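Chromosomal replication initiator protein dnaA (Aquifex aeolicus, PDB 1L8Q) probably initiates and regulates chromosomal replication, binding the replication origin as an ATP-bound AAA+ protein that assembles into a spiral filament. Local coordinates at residues E165-N168 with K169-F172; V15-G18 with N19-A22; V81-K85 with K86-N90. One frame throughout, in Å; residues are numbered along the deposited sequence.

Contact 1: residues E165-N168 with K169-F172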
loop_
_atom_site.group_PDB
_atom_site.type_symbol
_atom_site.label_atom_id
_atom_site.label_comp_id
_atom_site.label_asym_id
_atom_site.label_seq_id
_atom_site.Cartn_x
_atom_site.Cartn_y
_atom_site.Cartn_z
ATOM N N GLU A 165 -5.814 -6.851 7.599
ATOM C CA GLU A 165 -6.502 -5.616 7.205
ATOM C C GLU A 165 -6.423 -4.572 8.300
ATOM O O GLU A 165 -6.331 -4.892 9.485
ATOM C CB GLU A 165 -7.995 -5.875 6.871
ATOM C CG GLU A 165 -8.269 -6.327 5.440
ATOM C CD GLU A 165 -9.598 -7.098 5.273
ATOM O OE1 GLU A 165 -9.971 -7.399 4.108
ATOM O OE2 GLU A 165 -10.278 -7.415 6.287
ATOM N N LEU A 166 -6.454 -3.315 7.892
ATOM C CA LEU A 166 -6.504 -2.223 8.829
ATOM C C LEU A 166 -7.927 -1.687 8.851
ATOM O O LEU A 166 -8.287 -0.843 8.046
ATOM C CB LEU A 166 -5.547 -1.132 8.420
ATOM C CG LEU A 166 -5.214 -0.175 9.562
ATOM C CD1 LEU A 166 -4.225 -0.846 10.482
ATOM C CD2 LEU A 166 -4.643 1.116 9.029
ATOM N N ASP A 167 -8.731 -2.195 9.770
ATOM C CA ASP A 167 -10.129 -1.837 9.840
ATOM C C ASP A 167 -10.388 -0.469 10.490
ATOM O O ASP A 167 -9.509 0.112 11.121
ATOM C CB ASP A 167 -10.923 -2.940 10.553
ATOM C CG ASP A 167 -10.743 -2.926 12.085
ATOM O OD1 ASP A 167 -9.991 -2.092 12.619
ATOM O OD2 ASP A 167 -11.339 -3.722 12.837
ATOM N N ASN A 168 -11.612 0.024 10.344
ATOM C CA ASN A 168 -11.989 1.343 10.865
ATOM C C ASN A 168 -11.778 1.512 12.370
ATOM O O ASN A 168 -11.267 2.522 12.818
ATOM C CB ASN A 168 -13.449 1.679 10.503
ATOM C CG ASN A 168 -13.652 1.908 9.003
ATOM O OD1 ASN A 168 -12.806 2.473 8.327
ATOM N ND2 ASN A 168 -14.785 1.463 8.492
ATOM N N LYS A 169 -12.180 0.529 13.152
ATOM C CA LYS A 169 -11.997 0.639 14.589
ATOM C C LYS A 169 -10.518 0.806 14.909
ATOM O O LYS A 169 -10.156 1.522 15.841
ATOM C CB LYS A 169 -12.577 -0.568 15.324
ATOM C CG LYS A 169 -12.584 -0.398 16.842
ATOM C CD LYS A 169 -13.284 -1.562 17.574
ATOM C CE LYS A 169 -13.784 -1.120 18.985
ATOM N NZ LYS A 169 -12.738 -1.145 20.073
ATOM N N THR A 170 -9.668 0.176 14.104
ATOM C CA THR A 170 -8.229 0.230 14.315
ATOM C C THR A 170 -7.609 1.586 13.911
ATOM O O THR A 170 -6.887 2.193 14.699
ATOM C CB THR A 170 -7.554 -0.967 13.624
ATOM O OG1 THR A 170 -7.931 -2.169 14.307
ATOM C CG2 THR A 170 -6.058 -0.931 13.801
ATOM N N ARG A 171 -7.896 2.061 12.702
ATOM C CA ARG A 171 -7.407 3.372 12.280
ATOM C C ARG A 171 -7.757 4.398 13.348
ATOM O O ARG A 171 -6.929 5.191 13.772
ATOM C CB ARG A 171 -8.068 3.807 10.973
ATOM C CG ARG A 171 -7.322 3.425 9.733
ATOM C CD ARG A 171 -7.784 4.142 8.471
ATOM N NE ARG A 171 -9.170 3.823 8.155
ATOM C CZ ARG A 171 -10.098 4.739 7.940
ATOM N NH1 ARG A 171 -9.773 6.029 7.997
ATOM N NH2 ARG A 171 -11.342 4.376 7.668
ATOM N N PHE A 172 -9.013 4.369 13.763
ATOM C CA PHE A 172 -9.505 5.247 14.787
ATOM C C PHE A 172 -8.544 5.293 15.973
ATOM O O PHE A 172 -8.074 6.367 16.357
ATOM C CB PHE A 172 -10.896 4.786 15.229
ATOM C CG PHE A 172 -11.485 5.591 16.338
ATOM C CD1 PHE A 172 -11.832 6.912 16.143
ATOM C CD2 PHE A 172 -11.723 5.013 17.575
ATOM C CE1 PHE A 172 -12.399 7.672 17.184
ATOM C CE2 PHE A 172 -12.287 5.752 18.627
ATOM C CZ PHE A 172 -12.627 7.090 18.426
#
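Asp167 and Thr170 meet across the first turn of helix 168-181, where Asp167 is the N-cap. Its carboxylate turns back over the turn and takes the Thr170 amide in a capping bond, with OD1 modelled 2.7 Å from Thr170 N; the same oxygen also accepts from Thr170 OG1. OD1 sits too close to Thr170 CB in the model, so its exact place is doubtful, but the arrangement is that of a classic cap. Aspartate suits the position because a short acceptor can reach an amide that has no helical carbonyl before it, and its negative charge is probably favoured by the positive end of the helix dipole. Threonine fits three residues on: with OG1 beside its own backbone N (chi1 -68°), hydroxyl and amide face the same carboxylate. The Asp167 carbonyl starts the regular pattern, receiving Arg171 N at 3.0 Å nearly straight (167°).

Leu166 supplies the apolar contacts. Its CD1 lies 3.8 Å from Thr170 CG2, while CD2 rests 3.6 Å from Arg171 CG, the leucine crossing both side chains at about a right angle. Leu166 also touches the bound ADP, so a branched apolar residue here serves the nucleotide pocket and the helix start together. Beyond its aliphatic stem, the Arg171 chain bends at chi3 and carries the guanidinium to Asn168, while NH1 bonds to Leu195 O near the end of helix 188-197. Phe172 turns to the same helix, touching Ile191 and Leu195. Asn168 OD1 receives Arg171 NH2 at the guanidinium edge, near its plane, although the amide and guanidinium planes stand 73° apart.

Contact 2: residues V15-G18 with N19-A22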
loop_
_atom_site.group_PDB
_atom_site.type_symbol
_atom_site.label_atom_id
_atom_site.label_comp_id
_atom_site.label_asym_id
_atom_site.label_seq_id
_atom_site.Cartn_x
_atom_site.Cartn_y
_atom_site.Cartn_z
ATOM N N VAL A 15 -4.731 -3.999 18.064
ATOM C CA VAL A 15 -5.455 -5.144 17.558
ATOM C C VAL A 15 -6.935 -4.850 17.378
ATOM O O VAL A 15 -7.575 -4.283 18.254
ATOM C CB VAL A 15 -5.247 -6.375 18.484
ATOM C CG1 VAL A 15 -6.045 -7.575 17.991
ATOM C CG2 VAL A 15 -3.743 -6.722 18.586
ATOM N N GLY A 16 -7.444 -5.206 16.202
ATOM C CA GLY A 16 -8.839 -5.051 15.839
ATOM C C GLY A 16 -9.248 -6.294 15.065
ATOM O O GLY A 16 -8.409 -7.165 14.767
ATOM N N GLU A 17 -10.510 -6.419 14.714
ATOM C CA GLU A 17 -10.881 -7.680 14.100
ATOM C C GLU A 17 -10.297 -7.874 12.701
ATOM O O GLU A 17 -10.399 -8.940 12.118
ATOM C CB GLU A 17 -12.387 -7.978 14.220
ATOM C CG GLU A 17 -12.691 -8.885 15.440
ATOM C CD GLU A 17 -12.745 -10.390 15.087
ATOM O OE1 GLU A 17 -11.972 -10.852 14.172
ATOM O OE2 GLU A 17 -13.574 -11.117 15.701
ATOM N N GLY A 18 -9.609 -6.859 12.211
ATOM C CA GLY A 18 -9.027 -6.938 10.900
ATOM C C GLY A 18 -7.613 -7.486 10.893
ATOM O O GLY A 18 -7.115 -7.847 9.830
ATOM N N ASN A 19 -6.961 -7.542 12.056
ATOM C CA ASN A 19 -5.583 -8.014 12.123
ATOM C C ASN A 19 -5.351 -9.010 13.245
ATOM O O ASN A 19 -4.216 -9.394 13.538
ATOM C CB ASN A 19 -4.600 -6.838 12.238
ATOM C CG ASN A 19 -4.967 -5.858 13.374
ATOM O OD1 ASN A 19 -4.571 -4.689 13.352
ATOM N ND2 ASN A 19 -5.719 -6.334 14.357
ATOM N N ARG A 20 -6.441 -9.428 13.861
ATOM C CA ARG A 20 -6.404 -10.359 14.977
ATOM C C ARG A 20 -5.767 -11.712 14.633
ATOM O O ARG A 20 -4.824 -12.145 15.320
ATOM C CB ARG A 20 -7.817 -10.567 15.505
ATOM C CG ARG A 20 -7.899 -10.945 16.960
ATOM C CD ARG A 20 -9.307 -11.236 17.417
ATOM N NE ARG A 20 -9.364 -12.486 18.168
ATOM C CZ ARG A 20 -10.427 -13.284 18.233
ATOM N NH1 ARG A 20 -11.555 -12.966 17.598
ATOM N NH2 ARG A 20 -10.364 -14.396 18.946
ATOM N N LEU A 21 -6.279 -12.380 13.589
ATOM C CA LEU A 21 -5.724 -13.670 13.152
ATOM C C LEU A 21 -4.207 -13.581 13.055
ATOM O O LEU A 21 -3.485 -14.263 13.770
ATOM C CB LEU A 21 -6.271 -14.047 11.780
ATOM C CG LEU A 21 -6.787 -15.451 11.506
ATOM C CD1 LEU A 21 -6.641 -15.751 10.041
ATOM C CD2 LEU A 21 -6.080 -16.463 12.330
ATOM N N ALA A 22 -3.731 -12.736 12.150
ATOM C CA ALA A 22 -2.313 -12.577 11.942
ATOM C C ALA A 22 -1.628 -12.386 13.283
ATOM O O ALA A 22 -0.677 -13.091 13.617
ATOM C CB ALA A 22 -2.051 -11.393 11.048
HETATM O O HOH W 1 -8.382 -10.779 11.696
#
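Glu17 and Arg20 travel together in one direction, their charged ends joined in a salt bridge with Glu17 OE2 3.3 Å from Arg20 NH1. The carboxylate reaches the guanidinium at its edge, but the two planes are 76° apart and the hydrogen bond within the pair is weak. A stronger partner lies one turn further along: Arg20 NE is bridged to Glu24, so the long arginine serves two acids. Val15 and Arg20 cross obliquely at the other end of the stem, Val15 CG1 standing 4.0 Å from Arg20 CG.

Under these side chains the backbone makes a type I beta turn that leads into helix 20-31. Asn19 N bonds to Gly16 O at 3.1 Å. A water adds a second link, donating to Glu17 O at 2.8 Å and accepting from Leu21 N.

Asn19 holds the N-cap position, though its side chain makes no capping bond. Its CG lies between the backbone N and carbonyl carbon (chi1 51°), which brings the side chain back toward Gly16 and beside the bound ADP, a ligand Asn19 is known to bind. Cutting this side chain back to that of an alanine would probably open a gap beside the nucleotide and leave Phe13 and Ile164 with less to pack on.

Phe13 and Ile164 pack on Asn19 from adjoining loops, while Leu21 and Ala22 lean on Val162, so helix 20-31 begins against strand 160-163, an outermost strand of the parallel sheet.

Contact 3: residues V81-K85 with K86-N90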
loop_
_atom_site.group_PDB
_atom_site.type_symbol
_atom_site.label_atom_id
_atom_site.label_comp_id
_atom_site.label_asym_id
_atom_site.label_seq_id
_atom_site.Cartn_x
_atom_site.Cartn_y
_atom_site.Cartn_z
ATOM N N VAL A 81 22.917 -11.525 -5.340
ATOM C CA VAL A 81 23.675 -11.253 -6.566
ATOM C C VAL A 81 25.047 -10.629 -6.268
ATOM O O VAL A 81 26.011 -10.841 -7.001
ATOM C CB VAL A 81 22.891 -10.336 -7.520
ATOM C CG1 VAL A 81 23.636 -10.146 -8.794
ATOM C CG2 VAL A 81 21.537 -10.949 -7.822
ATOM N N GLU A 82 25.119 -9.854 -5.191
ATOM C CA GLU A 82 26.359 -9.211 -4.781
ATOM C C GLU A 82 27.375 -10.228 -4.255
ATOM O O GLU A 82 28.554 -10.192 -4.617
ATOM C CB GLU A 82 26.082 -8.146 -3.711
ATOM C CG GLU A 82 26.023 -6.719 -4.243
ATOM C CD GLU A 82 25.153 -5.787 -3.386
ATOM O OE1 GLU A 82 24.685 -4.740 -3.912
ATOM O OE2 GLU A 82 24.935 -6.094 -2.185
ATOM N N HIS A 83 26.910 -11.127 -3.397
ATOM C CA HIS A 83 27.771 -12.155 -2.841
ATOM C C HIS A 83 28.240 -13.080 -3.939
ATOM O O HIS A 83 29.396 -13.520 -3.938
ATOM C CB HIS A 83 27.062 -12.941 -1.728
ATOM C CG HIS A 83 26.845 -12.147 -0.482
ATOM N ND1 HIS A 83 27.511 -12.411 0.694
ATOM C CD2 HIS A 83 26.058 -11.069 -0.236
ATOM C CE1 HIS A 83 27.127 -11.545 1.617
ATOM N NE2 HIS A 83 26.250 -10.718 1.076
ATOM N N LEU A 84 27.352 -13.343 -4.895
ATOM C CA LEU A 84 27.664 -14.248 -5.999
ATOM C C LEU A 84 28.814 -13.751 -6.850
ATOM O O LEU A 84 29.660 -14.527 -7.253
ATOM C CB LEU A 84 26.452 -14.487 -6.878
ATOM C CG LEU A 84 26.723 -15.422 -8.057
ATOM C CD1 LEU A 84 26.862 -16.850 -7.571
ATOM C CD2 LEU A 84 25.592 -15.313 -9.068
ATOM N N LYS A 85 28.863 -12.454 -7.107
ATOM C CA LYS A 85 29.957 -11.923 -7.904
ATOM C C LYS A 85 31.234 -11.695 -7.096
ATOM O O LYS A 85 32.334 -11.710 -7.647
ATOM C CB LYS A 85 29.534 -10.650 -8.613
ATOM C CG LYS A 85 28.092 -10.665 -8.980
ATOM C CD LYS A 85 27.871 -10.221 -10.418
ATOM C CE LYS A 85 27.609 -11.407 -11.336
ATOM N NZ LYS A 85 26.708 -11.034 -12.486
ATOM N N LYS A 86 31.083 -11.474 -5.796
ATOM C CA LYS A 86 32.235 -11.250 -4.939
ATOM C C LYS A 86 32.921 -12.570 -4.646
ATOM O O LYS A 86 34.042 -12.592 -4.149
ATOM C CB LYS A 86 31.814 -10.582 -3.636
ATOM C CG LYS A 86 31.561 -9.094 -3.769
ATOM C CD LYS A 86 31.217 -8.460 -2.449
ATOM C CE LYS A 86 30.750 -7.049 -2.653
ATOM N NZ LYS A 86 30.609 -6.270 -1.379
ATOM N N GLY A 87 32.229 -13.665 -4.955
ATOM C CA GLY A 87 32.738 -15.001 -4.725
ATOM C C GLY A 87 32.288 -15.564 -3.392
ATOM O O GLY A 87 32.801 -16.587 -2.938
ATOM N N THR A 88 31.313 -14.905 -2.771
ATOM C CA THR A 88 30.887 -15.281 -1.440
ATOM C C THR A 88 29.470 -15.850 -1.341
ATOM O O THR A 88 28.898 -15.872 -0.266
ATOM C CB THR A 88 30.985 -14.081 -0.532
ATOM O OG1 THR A 88 30.257 -12.983 -1.108
ATOM C CG2 THR A 88 32.435 -13.552 -0.463
ATOM N N ILE A 89 28.901 -16.329 -2.437
ATOM C CA ILE A 89 27.573 -16.868 -2.355
ATOM C C ILE A 89 27.448 -17.774 -1.138
ATOM O O ILE A 89 26.382 -17.839 -0.504
ATOM C CB ILE A 89 27.147 -17.596 -3.665
ATOM C CG1 ILE A 89 25.647 -17.852 -3.652
ATOM C CG2 ILE A 89 27.898 -18.919 -3.871
ATOM C CD1 ILE A 89 24.830 -16.615 -3.343
ATOM N N ASN A 90 28.536 -18.450 -0.787
ATOM C CA ASN A 90 28.514 -19.384 0.341
ATOM C C ASN A 90 28.310 -18.748 1.726
ATOM O O ASN A 90 27.674 -19.343 2.590
ATOM C CB ASN A 90 29.735 -20.325 0.325
ATOM C CG ASN A 90 29.511 -21.560 -0.545
ATOM O OD1 ASN A 90 28.378 -22.053 -0.675
ATOM N ND2 ASN A 90 30.586 -22.068 -1.144
#
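His83 O and Thr88 N close the end of helix 73-86 with a six-to-one backbone bond of 2.6 Å, while Gly87 between them takes a positive phi of 94° and turns the chain toward helix 89-97. Just before it, the helix still makes an ordinary bond from Lys86 N to Glu82 O at 3.1 Å.

The Thr88 side chain comes to the same carbonyl. Its OG1 occupies the position between backbone N and carbonyl carbon (chi1 54°), which sets the hydroxyl 3.0 Å from His83 O, although the destination of its proton is not settled. Thr88 OG1 also lies 3.3 Å from His83 CB, the two side chains passing at a slant. A small branched residue suits this corner because it places a hydroxyl near His83 O. The histidine ring continues past it to meet Phe92, with the planes at about 55°, and to touch Glu91 and Met95 of the second helix.

The six-to-one bond and the positive-phi residue fit a Schellman-type C-cap. Glycine suits the turn because a side chain at these angles would press on the carbonyl oxygen of Lys86. The two helices it joins come, along the chain, between strands 68-72 and 101-105, consistent with the helical insertion that distinguishes initiator AAA+ proteins.

Leu84 and Ile89 run alongside each other, with Leu84 CD1 4.0 Å from Ile89 CB. Both also touch Arg115 of helix 114-129. Arg115 binds single-stranded DNA; Val81, in helix 73-86, binds it too. Lys86 packs its stem over the preceding turn, CG 3.3 Å from Glu82 O. Its extended chain then carries NZ to 5.7 Å from Glu82 OE2, a separation that leaves the opposite charges without direct contact.

Along the chain contact 2 comes first, then contact 3, then contact 1, yet the first and last are neighbours in space. Their centres are 9 Å apart, and a probable backbone hydrogen bond joins Glu165 N to Gly18 O at 2.8 Å, while Thr170 OG1 packs on Gly16 CA. Two helix starts, those of 20-31 and 168-181, thus meet beside the ADP, with Asn19 and Leu166 both lining its pocket. Contact 3 lies about 40 Å from contact 2 and 43 Å from contact 1, centre to centre, across the chain's centre from contact 1. The AAA+ region therefore keeps its nucleotide site and its single-stranded DNA-binding helices well apart.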